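Aminopeptidase-like protein (Chaetomium thermophilum, PDB 5JM6) probably acts as a zinc-dependent aminopeptidase of the M18 family and assembles into a dodecamer associated with the Cvt pathway of selective autophagy. Local coordinates at residues Val85-Pro88 with Ser92-Gly95; Arg140-Ser145 with Asn220-Met225; Thr168-Asp173 with Gly214-Gly219; Ser364-Ser367 with Pro372-Pro375; His394-His397 with Thr403-Pro406. One frame throughout, in Å; residues are numbered along the deposited sequence.

Contact 1 (Val85-Pro88 with Ser92-Gly95); sequences VELP and SWTG
Leu87 and Trp93 meet across a tight loop that leaves the outermost strand, 85-86, of the large mixed sheet and leads toward its neighbour, strand 102-107. The apolar part of the contact is a CH-pi arrangement. CB of Leu87 lies over one face of the indole, 3.8 Å from the centroid of the five-membered ring of Trp93 and 24° off the ring normal. The closest carbon pair is Leu87 CB with Trp93 CE2, at 3.5 Å. Further along the leucine, CD1 lies by the benzene half of the indole, 4.0 Å from Trp93 CE3. With chi1 of -47° the tryptophan carries its ring on the backbone N side, turned back over the leucine.

Other residues of the chain meet the indole too: Arg360 in a cation-pi contact and Thr105 of strand 102-107. Trp93 O accepts a hydrogen bond from Ser364 OG, which ties the loop to helix 353-368.

The polar part is one nearly straight hydrogen bond at the ring edge, which satisfies the indole N-H and fixes the rotation of the ring. Trp93 NE1 donates to Pro88 O over 2.9 Å, with an N-H...O angle of 174°; the oxygen lies in the indole plane, whereas NE1 stands above the plane of the proline carbonyl.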
loop_
_atom_site.group_PDB
_atom_site.type_symbol
_atom_site.label_atom_id
_atom_site.label_comp_id
_atom_site.label_asym_id
_atom_site.label_seq_id
_atom_site.Cartn_x
_atom_site.Cartn_y
_atom_site.Cartn_z
ATOM N N VAL A 85 63.314 -16.851 16.796
ATOM C CA VAL A 85 64.155 -15.996 15.969
ATOM C C VAL A 85 63.322 -15.373 14.853
ATOM O O VAL A 85 62.561 -16.068 14.185
ATOM C CB VAL A 85 65.332 -16.789 15.364
ATOM C CG1 VAL A 85 66.091 -15.949 14.351
ATOM C CG2 VAL A 85 66.257 -17.285 16.464
ATOM N N GLU A 86 63.455 -14.066 14.659
ATOM C CA GLU A 86 62.688 -13.374 13.628
ATOM C C GLU A 86 63.339 -13.515 12.259
ATOM O O GLU A 86 64.546 -13.325 12.119
ATOM C CB GLU A 86 62.534 -11.890 13.970
ATOM C CG GLU A 86 61.869 -11.081 12.867
ATOM C CD GLU A 86 61.517 -9.670 13.291
ATOM O OE1 GLU A 86 60.780 -8.995 12.541
ATOM O OE2 GLU A 86 61.972 -9.232 14.369
ATOM N N LEU A 87 62.540 -13.846 11.248
ATOM C CA LEU A 87 63.054 -13.919 9.888
ATOM C C LEU A 87 62.550 -12.739 9.064
ATOM O O LEU A 87 61.409 -12.743 8.601
ATOM C CB LEU A 87 62.637 -15.242 9.238
ATOM C CG LEU A 87 63.135 -16.506 9.941
ATOM C CD1 LEU A 87 62.443 -17.747 9.402
ATOM C CD2 LEU A 87 64.637 -16.628 9.789
ATOM N N PRO A 88 63.417 -11.737 8.849
ATOM C CA PRO A 88 63.038 -10.550 8.075
ATOM C C PRO A 88 62.877 -10.891 6.601
ATOM O O PRO A 88 63.736 -11.573 6.043
ATOM C CB PRO A 88 64.211 -9.589 8.297
ATOM C CG PRO A 88 64.925 -10.113 9.507
ATOM C CD PRO A 88 64.753 -11.595 9.446
ATOM N N SER A 92 67.896 -13.096 3.162
ATOM C CA SER A 92 67.855 -14.475 2.686
ATOM C C SER A 92 67.835 -15.445 3.865
ATOM O O SER A 92 68.628 -15.310 4.797
ATOM C CB SER A 92 69.054 -14.761 1.779
ATOM O OG SER A 92 69.040 -16.101 1.319
ATOM N N TRP A 93 66.906 -16.400 3.845
ATOM C CA TRP A 93 66.841 -17.408 4.901
ATOM C C TRP A 93 67.509 -18.722 4.527
ATOM O O TRP A 93 67.638 -19.606 5.373
ATOM C CB TRP A 93 65.391 -17.729 5.277
ATOM C CG TRP A 93 64.488 -16.565 5.486
ATOM C CD1 TRP A 93 64.846 -15.261 5.664
ATOM C CD2 TRP A 93 63.058 -16.601 5.533
ATOM N NE1 TRP A 93 63.724 -14.483 5.820
ATOM C CE2 TRP A 93 62.614 -15.282 5.743
ATOM C CE3 TRP A 93 62.109 -17.623 5.419
ATOM C CZ2 TRP A 93 61.263 -14.957 5.842
ATOM C CZ3 TRP A 93 60.768 -17.298 5.517
ATOM C CH2 TRP A 93 60.358 -15.977 5.726
ATOM N N THR A 94 67.942 -18.855 3.276
ATOM C CA THR A 94 68.265 -20.177 2.740
ATOM C C THR A 94 69.408 -20.861 3.487
ATOM O O THR A 94 69.600 -22.069 3.357
ATOM C CB THR A 94 68.606 -20.116 1.236
ATOM O OG1 THR A 94 69.516 -19.038 0.987
ATOM C CG2 THR A 94 67.343 -19.908 0.411
ATOM N N GLY A 95 70.183 -20.093 4.247
ATOM C CA GLY A 95 71.120 -20.691 5.179
ATOM C C GLY A 95 70.529 -21.175 6.498
ATOM O O GLY A 95 70.677 -22.342 6.860
#

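Contact 2 (Arg140-Ser145 with Asn220-Met225); sequences RLKPTS and NRETEM
Lys142 and Glu222 reach toward each other from two separate parts of the antiparallel six-stranded sheet domain: the lysine lies at the end of the inner strand 139-141, and the glutamate sits in the long loop between strands 190-196 and 228-231. Their backbones stay well apart, with 11.5 Å between Lys142 CA and Glu222 CA, and the gap is spanned by the two side chains alone. The lysine chain is bent at chi2 and again at its last torsion. Glu222 leaves its backbone with CG opposite the main-chain N (chi1 179°) and then folds at chi2 to 74°, which brings the carboxylate nearer to the lysine than its CB direction alone would.

The two side chains meet at an angle, the ammonium coming to the oxygen side of the carboxylate. Lys142 NZ takes the syn lone pair of OE1 in a salt bridge of 3.1 Å from NZ to Glu222 OE1; the second oxygen, OE2, lies 3.7 Å from Lys142 NZ. The ammonium has another partner in Val158 O of the adjoining strand 153-160, so it donates both to a carboxylate and to a sheet carbonyl. Leu405 and Met451 of one neighbouring subunit pack on Glu222 and Lys142, respectively, which places the bridge beside a subunit interface.

The glutamate rides on a compact turn with an Asx motif. Within it Asn220 O accepts from Glu224 N, and Asn220 OD1 accepts from Thr223 N at 2.8 Å, nearly in line with its own C=O bond.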
loop_
_atom_site.group_PDB
_atom_site.type_symbol
_atom_site.label_atom_id
_atom_site.label_comp_id
_atom_site.label_asym_id
_atom_site.label_seq_id
_atom_site.Cartn_x
_atom_site.Cartn_y
_atom_site.Cartn_z
ATOM N N ARG A 140 37.954 3.643 12.449
ATOM C CA ARG A 140 39.227 4.301 12.184
ATOM C C ARG A 140 39.073 5.800 11.971
ATOM O O ARG A 140 38.112 6.258 11.352
ATOM C CB ARG A 140 39.908 3.667 10.970
ATOM C CG ARG A 140 40.225 2.200 11.180
ATOM C CD ARG A 140 41.197 1.658 10.153
ATOM N NE ARG A 140 42.264 0.914 10.816
ATOM C CZ ARG A 140 42.287 -0.408 10.956
ATOM N NH1 ARG A 140 41.304 -1.151 10.465
ATOM N NH2 ARG A 140 43.300 -0.986 11.585
ATOM N N LEU A 141 40.030 6.554 12.501
ATOM C CA LEU A 141 40.084 7.990 12.282
ATOM C C LEU A 141 40.251 8.296 10.800
ATOM O O LEU A 141 41.043 7.657 10.106
ATOM C CB LEU A 141 41.230 8.620 13.080
ATOM C CG LEU A 141 40.940 9.137 14.491
ATOM C CD1 LEU A 141 40.452 8.025 15.411
ATOM C CD2 LEU A 141 42.178 9.808 15.068
ATOM N N LYS A 142 39.491 9.274 10.322
ATOM C CA LYS A 142 39.583 9.732 8.944
ATOM C C LYS A 142 40.964 10.326 8.675
ATOM O O LYS A 142 41.650 10.728 9.615
ATOM C CB LYS A 142 38.494 10.768 8.666
ATOM C CG LYS A 142 37.074 10.243 8.821
ATOM C CD LYS A 142 36.263 10.570 7.590
ATOM C CE LYS A 142 34.802 10.154 7.691
ATOM N NZ LYS A 142 34.037 10.925 8.709
ATOM N N PRO A 143 41.393 10.358 7.401
ATOM C CA PRO A 143 42.612 11.104 7.065
ATOM C C PRO A 143 42.592 12.532 7.612
ATOM O O PRO A 143 43.588 12.977 8.181
ATOM C CB PRO A 143 42.608 11.085 5.539
ATOM C CG PRO A 143 42.022 9.747 5.220
ATOM C CD PRO A 143 40.965 9.494 6.286
ATOM N N THR A 144 41.473 13.231 7.456
ATOM C CA THR A 144 41.250 14.461 8.205
ATOM C C THR A 144 40.209 14.163 9.273
ATOM O O THR A 144 39.027 13.998 8.971
ATOM C CB THR A 144 40.769 15.617 7.302
ATOM O OG1 THR A 144 41.764 15.902 6.312
ATOM C CG2 THR A 144 40.510 16.870 8.125
ATOM N N SER A 145 40.648 14.080 10.524
ATOM C CA SER A 145 39.734 13.764 11.614
ATOM C C SER A 145 39.130 15.001 12.273
ATOM O O SER A 145 38.156 14.894 13.017
ATOM C CB SER A 145 40.441 12.889 12.654
ATOM O OG SER A 145 41.838 13.107 12.657
ATOM N N ASN A 220 21.992 6.514 10.699
ATOM C CA ASN A 220 22.942 6.924 9.669
ATOM C C ASN A 220 24.309 7.269 10.260
ATOM O O ASN A 220 24.426 8.136 11.125
ATOM C CB ASN A 220 22.366 8.107 8.886
ATOM C CG ASN A 220 23.424 8.887 8.135
ATOM O OD1 ASN A 220 24.110 9.731 8.708
ATOM N ND2 ASN A 220 23.551 8.621 6.840
ATOM N N ARG A 221 25.345 6.605 9.757
ATOM C CA ARG A 221 26.648 6.596 10.413
ATOM C C ARG A 221 27.498 7.850 10.218
ATOM O O ARG A 221 28.423 8.088 10.994
ATOM C CB ARG A 221 27.442 5.385 9.934
ATOM C CG ARG A 221 26.637 4.112 9.936
ATOM C CD ARG A 221 27.546 2.918 9.871
ATOM N NE ARG A 221 26.815 1.681 10.103
ATOM C CZ ARG A 221 27.394 0.541 10.454
ATOM N NH1 ARG A 221 28.705 0.497 10.634
ATOM N NH2 ARG A 221 26.661 -0.545 10.657
ATOM N N GLU A 222 27.237 8.618 9.165
ATOM C CA GLU A 222 28.062 9.797 8.884
ATOM C C GLU A 222 27.526 11.114 9.469
ATOM O O GLU A 222 28.271 12.080 9.626
ATOM C CB GLU A 222 28.242 9.930 7.366
ATOM C CG GLU A 222 29.062 11.131 6.902
ATOM C CD GLU A 222 30.550 10.969 7.150
ATOM O OE1 GLU A 222 31.087 11.658 8.043
ATOM O OE2 GLU A 222 31.187 10.160 6.442
ATOM N N THR A 223 26.259 11.129 9.859
ATOM C CA THR A 223 25.623 12.341 10.377
ATOM C C THR A 223 25.307 12.146 11.853
ATOM O O THR A 223 25.601 13.008 12.681
ATOM C CB THR A 223 24.357 12.733 9.582
ATOM O OG1 THR A 223 24.743 13.223 8.291
ATOM C CG2 THR A 223 23.577 13.826 10.306
ATOM N N GLU A 224 24.608 11.058 12.153
ATOM C CA GLU A 224 24.161 10.758 13.510
ATOM C C GLU A 224 25.136 10.053 14.462
ATOM O O GLU A 224 24.913 10.080 15.673
ATOM C CB GLU A 224 22.883 9.940 13.417
ATOM C CG GLU A 224 21.767 10.730 12.779
ATOM C CD GLU A 224 20.582 9.880 12.404
ATOM O OE1 GLU A 224 19.532 10.457 12.060
ATOM O OE2 GLU A 224 20.700 8.638 12.447
ATOM N N MET A 225 26.171 9.380 13.964
ATOM C CA MET A 225 27.174 8.907 14.905
ATOM C C MET A 225 28.513 9.551 14.615
ATOM O O MET A 225 29.390 8.943 14.005
ATOM C CB MET A 225 27.298 7.386 14.804
ATOM C CG MET A 225 25.966 6.664 14.723
ATOM S SD MET A 225 26.138 4.897 14.419
ATOM C CE MET A 225 26.547 4.303 16.056
#

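Contact 3 (Thr168-Asp173 with Gly214-Gly219); sequences TWWDRD and GMTGHG
Trp170 contributes the largest share of the buried surface, laying one face of its indole against the backbone and side chain of Thr216. The threonine covers the ring in two places. Its CA stands over the six-membered ring, 4.1 Å from the centroid and 20° off the normal, a CH-pi contact. Its side chain lies over the pyrrole half, where OG1 is 3.4 Å above the indole plane, displaced toward the rim. The torsion at -83° sets Thr216 OG1 beside its own backbone N, while CG2 extends alongside to 3.7 Å from Trp170 NE1. Although Trp170 NE1 and Thr216 OG1 are 3.4 Å apart, the angle is too poor for a hydrogen bond: the hydroxyl oxygen sits over the ring face, whereas the indole N-H points along the ring plane. Met215 adds its main-chain carbonyl, with O above the same face and 4.2 Å from Trp170 CZ3.

Thr206 and Met225 of the same chain also touch the tryptophan. Asp173 makes a salt bridge with Arg488 of a neighbouring subunit, so the loop that carries Trp170 belongs to an interface of the dodecamer. Within this loop, Arg172 NE donates to Thr168 O at 2.8 Å, so the arginine side chain bridges back to the main chain four residues earlier.

Thr216 opens a type II' beta turn that ends at Gly219, with Gly217 at its second position adopting a positive phi of 69°; the contact is thus an aromatic face packed against the start of a tight turn.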
loop_
_atom_site.group_PDB
_atom_site.type_symbol
_atom_site.label_atom_id
_atom_site.label_comp_id
_atom_site.label_asym_id
_atom_site.label_seq_id
_atom_site.Cartn_x
_atom_site.Cartn_y
_atom_site.Cartn_z
ATOM N N THR A 168 25.206 -1.226 19.176
ATOM C CA THR A 168 25.878 -1.446 20.457
ATOM C C THR A 168 26.992 -0.425 20.731
ATOM O O THR A 168 27.514 -0.367 21.843
ATOM C CB THR A 168 26.472 -2.871 20.559
ATOM O OG1 THR A 168 27.585 -3.005 19.667
ATOM C CG2 THR A 168 25.419 -3.915 20.224
ATOM N N TRP A 169 27.336 0.385 19.730
ATOM C CA TRP A 169 28.414 1.371 19.863
ATOM C C TRP A 169 27.983 2.690 20.511
ATOM O O TRP A 169 28.828 3.504 20.880
ATOM C CB TRP A 169 29.035 1.660 18.492
ATOM C CG TRP A 169 30.082 0.667 18.113
ATOM C CD1 TRP A 169 29.881 -0.622 17.719
ATOM C CD2 TRP A 169 31.500 0.873 18.104
ATOM N NE1 TRP A 169 31.084 -1.233 17.464
ATOM C CE2 TRP A 169 32.094 -0.337 17.694
ATOM C CE3 TRP A 169 32.326 1.962 18.405
ATOM C CZ2 TRP A 169 33.474 -0.488 17.572
ATOM C CZ3 TRP A 169 33.696 1.809 18.285
ATOM C CH2 TRP A 169 34.256 0.593 17.872
ATOM N N TRP A 170 26.675 2.901 20.641
ATOM C CA TRP A 170 26.152 4.114 21.266
ATOM C C TRP A 170 26.399 4.127 22.773
ATOM O O TRP A 170 26.305 3.090 23.428
ATOM C CB TRP A 170 24.650 4.254 21.016
ATOM C CG TRP A 170 24.228 4.435 19.589
ATOM C CD1 TRP A 170 24.028 3.451 18.667
ATOM C CD2 TRP A 170 23.905 5.670 18.933
ATOM N NE1 TRP A 170 23.620 3.995 17.474
ATOM C CE2 TRP A 170 23.538 5.355 17.609
ATOM C CE3 TRP A 170 23.905 7.011 19.330
ATOM C CZ2 TRP A 170 23.169 6.329 16.683
ATOM C CZ3 TRP A 170 23.538 7.978 18.408
ATOM C CH2 TRP A 170 23.177 7.632 17.100
ATOM N N ASP A 171 26.685 5.311 23.314
ATOM C CA ASP A 171 26.882 5.501 24.753
ATOM C C ASP A 171 27.896 4.525 25.352
ATOM O O ASP A 171 27.668 3.957 26.420
ATOM C CB ASP A 171 25.550 5.378 25.504
ATOM C CG ASP A 171 24.533 6.426 25.078
ATOM O OD1 ASP A 171 23.320 6.144 25.172
ATOM O OD2 ASP A 171 24.940 7.529 24.657
ATOM N N ARG A 172 29.009 4.329 24.657
ATOM C CA ARG A 172 30.112 3.544 25.193
ATOM C C ARG A 172 31.287 4.474 25.461
ATOM O O ARG A 172 31.433 5.499 24.793
ATOM C CB ARG A 172 30.520 2.428 24.228
ATOM C CG ARG A 172 29.399 1.469 23.858
ATOM C CD ARG A 172 29.148 0.436 24.947
ATOM N NE ARG A 172 28.195 -0.581 24.508
ATOM C CZ ARG A 172 27.786 -1.601 25.256
ATOM N NH1 ARG A 172 28.245 -1.749 26.491
ATOM N NH2 ARG A 172 26.920 -2.476 24.767
ATOM N N ASP A 173 32.132 4.119 26.424
ATOM C CA ASP A 173 33.272 4.964 26.741
ATOM C C ASP A 173 34.406 4.558 25.819
ATOM O O ASP A 173 34.992 3.488 25.972
ATOM C CB ASP A 173 33.698 4.804 28.205
ATOM C CG ASP A 173 32.647 5.289 29.188
ATOM O OD1 ASP A 173 31.504 5.567 28.769
ATOM O OD2 ASP A 173 32.969 5.384 30.392
ATOM N N GLY A 214 13.820 7.690 17.600
ATOM C CA GLY A 214 14.411 6.724 18.503
ATOM C C GLY A 214 15.559 7.382 19.243
ATOM O O GLY A 214 15.801 8.580 19.094
ATOM N N MET A 215 16.261 6.606 20.059
ATOM C CA MET A 215 17.460 7.103 20.720
ATOM C C MET A 215 18.642 7.040 19.761
ATOM O O MET A 215 19.604 7.801 19.873
ATOM C CB MET A 215 17.746 6.296 21.986
ATOM C CG MET A 215 16.593 6.294 22.974
ATOM S SD MET A 215 16.990 5.445 24.512
ATOM C CE MET A 215 18.149 6.598 25.245
ATOM N N THR A 216 18.539 6.106 18.824
ATOM C CA THR A 216 19.567 5.815 17.834
ATOM C C THR A 216 19.311 6.583 16.527
ATOM O O THR A 216 20.176 6.677 15.651
ATOM C CB THR A 216 19.624 4.273 17.625
ATOM O OG1 THR A 216 20.431 3.694 18.660
ATOM C CG2 THR A 216 20.173 3.857 16.265
ATOM N N GLY A 217 18.135 7.192 16.433
ATOM C CA GLY A 217 17.759 7.917 15.236
ATOM C C GLY A 217 17.530 6.964 14.084
ATOM O O GLY A 217 17.127 5.818 14.281
ATOM N N HIS A 218 17.796 7.442 12.875
ATOM C CA HIS A 218 17.669 6.627 11.676
ATOM C C HIS A 218 18.878 5.707 11.521
ATOM O O HIS A 218 18.883 4.805 10.683
ATOM C CB HIS A 218 17.498 7.532 10.459
ATOM C CG HIS A 218 16.562 8.675 10.700
ATOM N ND1 HIS A 218 16.979 9.881 11.223
ATOM C CD2 HIS A 218 15.223 8.784 10.527
ATOM C CE1 HIS A 218 15.941 10.690 11.343
ATOM N NE2 HIS A 218 14.863 10.048 10.927
ATOM N N GLY A 219 19.900 5.940 12.342
ATOM C CA GLY A 219 21.061 5.069 12.404
ATOM C C GLY A 219 22.179 5.428 11.444
ATOM O O GLY A 219 23.197 4.739 11.386
#

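Contact 4 (Ser364-Ser367 with Pro372-Pro375); sequences SFCS and PFGP
The contact closes the C-terminal end of helix 353-368, where the chain leaves the helix and turns back so that Phe373 faces Cys366 in the last turns. The sulfur carries most of the meeting. Cys366 SG lies 4.0 Å from Phe373 CB, and the same distance separates Cys366 SG from Phe373 CD1, the near ring carbon. Measured to the ring as a whole, Cys366 SG is 5.4 Å from the Phe373 centroid and 88° off the ring normal. It therefore lies at the edge, almost exactly in the plane, in a cysteine sulfur-aromatic contact and not in a stack over a face.

The ring gets this position from a chi1 of 173°, which points CG of Phe373 away from its backbone N. The benzyl group is thereby directed back along the helix, where Glu359, Leu362 and Glu363 touch it. Pro372 comes in before it with its carbonyl, O being 4.0 Å from Cys366 SG. At the helix end, Ser364 O accepts a weak bond from Ser367 N, and Phe365 O has the side-chain amide of Asn369 as a partner. Pro375 of a neighbouring subunit packs on Phe373, which carries the contact into the assembly.

Chemically, the two segments are joined by van der Waals and weakly polar forces rather than by hydrogen bonds. The positively polarised hydrogens at the rim of a phenyl ring would suit the lone pairs of the thiol sulfur, so the edge-on approach is probably mildly attractive electrostatically as well as by dispersion.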
loop_
_atom_site.group_PDB
_atom_site.type_symbol
_atom_site.label_atom_id
_atom_site.label_comp_id
_atom_site.label_asym_id
_atom_site.label_seq_id
_atom_site.Cartn_x
_atom_site.Cartn_y
_atom_site.Cartn_z
ATOM N N SER A 364 64.657 -23.390 1.920
ATOM C CA SER A 364 65.788 -23.250 2.828
ATOM C C SER A 364 66.320 -24.620 3.239
ATOM O O SER A 364 67.517 -24.881 3.139
ATOM C CB SER A 364 65.392 -22.440 4.063
ATOM O OG SER A 364 66.491 -22.290 4.944
ATOM N N PHE A 365 65.429 -25.500 3.688
ATOM C CA PHE A 365 65.846 -26.838 4.099
ATOM C C PHE A 365 66.278 -27.688 2.911
ATOM O O PHE A 365 67.027 -28.649 3.074
ATOM C CB PHE A 365 64.728 -27.542 4.868
ATOM C CG PHE A 365 64.591 -27.071 6.283
ATOM C CD1 PHE A 365 65.378 -27.614 7.286
ATOM C CD2 PHE A 365 63.686 -26.079 6.610
ATOM C CE1 PHE A 365 65.259 -27.178 8.589
ATOM C CE2 PHE A 365 63.560 -25.639 7.911
ATOM C CZ PHE A 365 64.350 -26.188 8.902
ATOM N N CYS A 366 65.808 -27.332 1.719
ATOM C CA CYS A 366 66.254 -28.006 0.504
ATOM C C CYS A 366 67.716 -27.680 0.207
ATOM O O CYS A 366 68.459 -28.536 -0.271
ATOM C CB CYS A 366 65.377 -27.621 -0.688
ATOM S SG CYS A 366 63.733 -28.369 -0.687
ATOM N N SER A 367 68.126 -26.446 0.484
ATOM C CA SER A 367 69.530 -26.070 0.322
ATOM C C SER A 367 70.419 -26.847 1.278
ATOM O O SER A 367 71.419 -27.433 0.865
ATOM C CB SER A 367 69.734 -24.568 0.536
ATOM O OG SER A 367 69.611 -23.854 -0.680
ATOM N N PRO A 372 66.757 -30.721 -4.611
ATOM C CA PRO A 372 66.200 -29.658 -5.449
ATOM C C PRO A 372 64.886 -29.144 -4.880
ATOM O O PRO A 372 64.083 -29.929 -4.377
ATOM C CB PRO A 372 65.992 -30.347 -6.801
ATOM C CG PRO A 372 65.870 -31.796 -6.471
ATOM C CD PRO A 372 66.789 -32.018 -5.307
ATOM N N PHE A 373 64.689 -27.833 -4.930
ATOM C CA PHE A 373 63.408 -27.261 -4.553
ATOM C C PHE A 373 62.548 -27.082 -5.793
ATOM O O PHE A 373 63.030 -26.640 -6.835
ATOM C CB PHE A 373 63.576 -25.920 -3.840
ATOM C CG PHE A 373 62.275 -25.214 -3.591
ATOM C CD1 PHE A 373 61.522 -25.499 -2.466
ATOM C CD2 PHE A 373 61.790 -24.286 -4.498
ATOM C CE1 PHE A 373 60.321 -24.858 -2.237
ATOM C CE2 PHE A 373 60.583 -23.655 -4.282
ATOM C CZ PHE A 373 59.852 -23.935 -3.147
ATOM N N GLY A 374 61.268 -27.415 -5.672
ATOM C CA GLY A 374 60.342 -27.245 -6.772
ATOM C C GLY A 374 58.941 -27.710 -6.437
ATOM O O GLY A 374 58.655 -28.073 -5.297
ATOM N N PRO A 375 58.044 -27.679 -7.428
ATOM C CA PRO A 375 56.703 -28.215 -7.206
ATOM C C PRO A 375 56.781 -29.727 -7.083
ATOM O O PRO A 375 57.390 -30.380 -7.924
ATOM C CB PRO A 375 55.944 -27.786 -8.458
ATOM C CG PRO A 375 56.994 -27.772 -9.524
ATOM C CD PRO A 375 58.292 -27.383 -8.849
#

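Contact 5 (His394-His397 with Thr403-Pro406); sequences HAAH and TNLP
With chi1 at -61° and chi2 at -25°, Asn404 swings its amide beside its own backbone N and presents both ends of it to the main chain of His397. The result is a two-point amide-to-backbone pairing inside the loop that follows strand 386-394 of the central mixed sheet, the strand that carries the zinc ligand Asp391. Asn404 OD1 accepts from His397 N at 3.1 Å, with an N-H...O angle of 163°. The nitrogen end of the amide donates in return, Asn404 ND2 standing 2.7 Å from His397 O and above the plane of that carbonyl. Holding both the N-H and the C=O of one extended residue, the side chain behaves like a short piece of a neighbouring strand, and the donor-acceptor pattern is consistent with the modelled amide orientation.

The imidazole of His397 leads away from the asparagine. ND1 is bonded to Asn399 N, and NE2 donates to Pro205 O of a neighbouring subunit, so the ring is part of the interface.

Ala396 adds loose van der Waals contact along the amide: its CA lies 3.8 Å from Asn404 OD1, and its methyl CB is 4.2 Å from Asn404 ND2.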
loop_
_atom_site.group_PDB
_atom_site.type_symbol
_atom_site.label_atom_id
_atom_site.label_comp_id
_atom_site.label_asym_id
_atom_site.label_seq_id
_atom_site.Cartn_x
_atom_site.Cartn_y
_atom_site.Cartn_z
ATOM N N HIS A 394 28.922 -19.296 16.627
ATOM C CA HIS A 394 27.790 -18.828 17.416
ATOM C C HIS A 394 27.364 -19.855 18.458
ATOM O O HIS A 394 26.974 -20.973 18.125
ATOM C CB HIS A 394 26.610 -18.487 16.500
ATOM C CG HIS A 394 26.958 -17.530 15.403
ATOM N ND1 HIS A 394 27.340 -16.227 15.644
ATOM C CD2 HIS A 394 26.986 -17.686 14.058
ATOM C CE1 HIS A 394 27.588 -15.623 14.496
ATOM N NE2 HIS A 394 27.379 -16.486 13.518
ATOM N N ALA A 395 27.446 -19.465 19.727
ATOM C CA ALA A 395 26.925 -20.282 20.811
ATOM C C ALA A 395 25.405 -20.277 20.753
ATOM O O ALA A 395 24.809 -19.399 20.126
ATOM C CB ALA A 395 27.414 -19.771 22.157
ATOM N N ALA A 396 24.781 -21.263 21.387
ATOM C CA ALA A 396 23.327 -21.298 21.475
ATOM C C ALA A 396 22.827 -20.008 22.112
ATOM O O ALA A 396 23.281 -19.631 23.188
ATOM C CB ALA A 396 22.867 -22.505 22.278
ATOM N N HIS A 397 21.914 -19.314 21.443
ATOM C CA HIS A 397 21.352 -18.101 22.023
ATOM C C HIS A 397 20.037 -18.432 22.706
ATOM O O HIS A 397 19.093 -18.874 22.053
ATOM C CB HIS A 397 21.141 -17.014 20.971
ATOM C CG HIS A 397 21.007 -15.643 21.555
ATOM N ND1 HIS A 397 19.973 -15.288 22.394
ATOM C CD2 HIS A 397 21.790 -14.543 21.439
ATOM C CE1 HIS A 397 20.120 -14.029 22.765
ATOM N NE2 HIS A 397 21.213 -13.554 22.197
ATOM N N THR A 403 16.919 -19.346 15.905
ATOM C CA THR A 403 18.201 -19.375 15.208
ATOM C C THR A 403 19.104 -20.518 15.671
ATOM O O THR A 403 20.189 -20.714 15.121
ATOM C CB THR A 403 18.962 -18.045 15.382
ATOM O OG1 THR A 403 19.616 -18.024 16.657
ATOM C CG2 THR A 403 18.007 -16.864 15.282
ATOM N N ASN A 404 18.656 -21.273 16.670
ATOM C CA ASN A 404 19.433 -22.401 17.174
ATOM C C ASN A 404 19.026 -23.692 16.485
ATOM O O ASN A 404 17.928 -24.203 16.704
ATOM C CB ASN A 404 19.261 -22.559 18.687
ATOM C CG ASN A 404 19.722 -21.342 19.461
ATOM O OD1 ASN A 404 20.558 -20.572 18.995
ATOM N ND2 ASN A 404 19.178 -21.166 20.661
ATOM N N LEU A 405 19.919 -24.226 15.664
ATOM C CA LEU A 405 19.656 -25.480 14.979
ATOM C C LEU A 405 20.012 -26.635 15.907
ATOM O O LEU A 405 21.179 -26.812 16.252
ATOM C CB LEU A 405 20.450 -25.551 13.677
ATOM C CG LEU A 405 20.290 -26.817 12.841
ATOM C CD1 LEU A 405 18.839 -27.001 12.439
ATOM C CD2 LEU A 405 21.183 -26.737 11.617
ATOM N N PRO A 406 19.004 -27.418 16.329
ATOM C CA PRO A 406 19.218 -28.439 17.365
ATOM C C PRO A 406 20.265 -29.487 16.993
ATOM O O PRO A 406 20.322 -29.951 15.852
ATOM C CB PRO A 406 17.833 -29.081 17.524
ATOM C CG PRO A 406 17.077 -28.709 16.298
ATOM C CD PRO A 406 17.603 -27.374 15.878
#

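In the fold
Along the chain contacts 1, 2, 4 and 5 follow in series, with contact 3 nested inside the loop that contact 2 closes. They form two touching pairs and one separate contact. Contacts 1 and 4, with centres 15 Å apart, join the edge strand of the mixed sheet to helix 353-368. Contacts 2 and 3, with centres 14 Å apart, share the loop before strand 228-231 in the antiparallel-sheet domain, where Glu224 OE1 meets His218 ND1. These pairs lie far apart, with centres 42 to 56 Å from each other. Contact 5 stands at the end of a central strand, its centre 27 Å from that of contact 3. All five adjoin neighbouring subunits of the dodecamer.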